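Local atomic coordinates of delta-1-pyrroline-5-carboxylate dehydrogenase, mitochondrial (Mus musculus, PDB entry 4E3X), a protein that oxidises L-glutamate gamma-semialdehyde to glutamate with NAD+ in mitochondria, the second step of proline degradation. Residues P263-G266 with P267-G270. Residues are numbered along the deposited sequence; the frame is centred on the assembly and turned at random.
Sequences PADG and PTFG
D265 caps the N-terminus of helix 266-274 by gripping T268 twice through a single carboxylate oxygen. T268 OG1 donates to D265 OD2 at 2.7 Å, and T268 N reaches the same OD2 at 3.0 Å. Both meet OD2 on its anti side, tilted from the carboxylate plane, from opposite faces. With CG anti to the backbone N, chi1 171° carries the D265 carboxylate toward the helix start and chi2 near 74° turns OD2 to T268, whose OG1 sits beside its own backbone N and joins it at the one acceptor. Replacing D265 with an alanine would probably leave T268 N without its cap and T268 OG1 free to turn. Behind the cap the helical backbone bonds begin, F269 N to D265 O at 2.9 Å and G270 N to G266 O at 3.0 Å. P267, in the first turn, has no N-H to be satisfied, and its ring carbon CD lies 3.3 Å from D265 OD2. On the inner side A264 CB packs on F269 CB at 3.9 Å, and the F269 side chain also touches A205, I207 and L231 of the parallel sheet and L102 of helix 99-118. The loop joins strand 259-261 to its helix in the Rossmann-like cofactor domain, F269 touching the NAD+-binding K233; the carboxylate at the positive end of the helix dipole is likely to be stabilised as the anion.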
# COMPACT_ATOMS: atom_id res chain seq x y z
N PRO B 263 -25.23 2.63 9.01
CA PRO B 263 -25.04 3.79 9.89
C PRO B 263 -24.84 3.33 11.33
O PRO B 263 -25.44 2.33 11.74
CB PRO B 263 -26.37 4.54 9.77
CG PRO B 263 -26.96 4.09 8.46
CD PRO B 263 -26.51 2.68 8.28
N ALA B 264 -24.03 4.04 12.09
CA ALA B 264 -23.70 3.61 13.44
C ALA B 264 -23.01 4.75 14.18
O ALA B 264 -22.46 5.66 13.56
CB ALA B 264 -22.79 2.38 13.40
N ASP B 265 -23.03 4.68 15.50
CA ASP B 265 -22.18 5.54 16.30
C ASP B 265 -20.73 5.29 15.90
O ASP B 265 -20.31 4.14 15.74
CB ASP B 265 -22.41 5.22 17.78
CG ASP B 265 -21.42 5.92 18.68
OD1 ASP B 265 -21.56 7.14 18.87
OD2 ASP B 265 -20.53 5.23 19.22
N GLY B 266 -19.95 6.35 15.71
CA GLY B 266 -18.59 6.20 15.22
C GLY B 266 -17.71 5.30 16.06
O GLY B 266 -17.14 4.33 15.56
N PRO B 267 -17.57 5.63 17.35
CA PRO B 267 -16.73 4.79 18.21
C PRO B 267 -17.23 3.34 18.27
O PRO B 267 -16.42 2.42 18.23
CB PRO B 267 -16.84 5.48 19.57
CG PRO B 267 -16.98 6.94 19.20
CD PRO B 267 -17.91 6.91 18.01
N THR B 268 -18.54 3.15 18.34
CA THR B 268 -19.11 1.82 18.38
C THR B 268 -18.76 1.01 17.12
O THR B 268 -18.38 -0.17 17.20
CB THR B 268 -20.64 1.89 18.54
OG1 THR B 268 -20.96 2.63 19.71
CG2 THR B 268 -21.24 0.49 18.66
N PHE B 269 -18.89 1.65 15.96
CA PHE B 269 -18.56 1.01 14.70
C PHE B 269 -17.08 0.62 14.68
O PHE B 269 -16.74 -0.52 14.34
CB PHE B 269 -18.88 1.97 13.54
CG PHE B 269 -18.64 1.37 12.18
CD1 PHE B 269 -19.59 0.54 11.61
CD2 PHE B 269 -17.47 1.62 11.49
CE1 PHE B 269 -19.37 -0.03 10.37
CE2 PHE B 269 -17.26 1.06 10.26
CZ PHE B 269 -18.20 0.24 9.69
N GLY B 270 -16.21 1.54 15.05
CA GLY B 270 -14.78 1.27 15.07
C GLY B 270 -14.43 0.14 16.02
O GLY B 270 -13.64 -0.74 15.67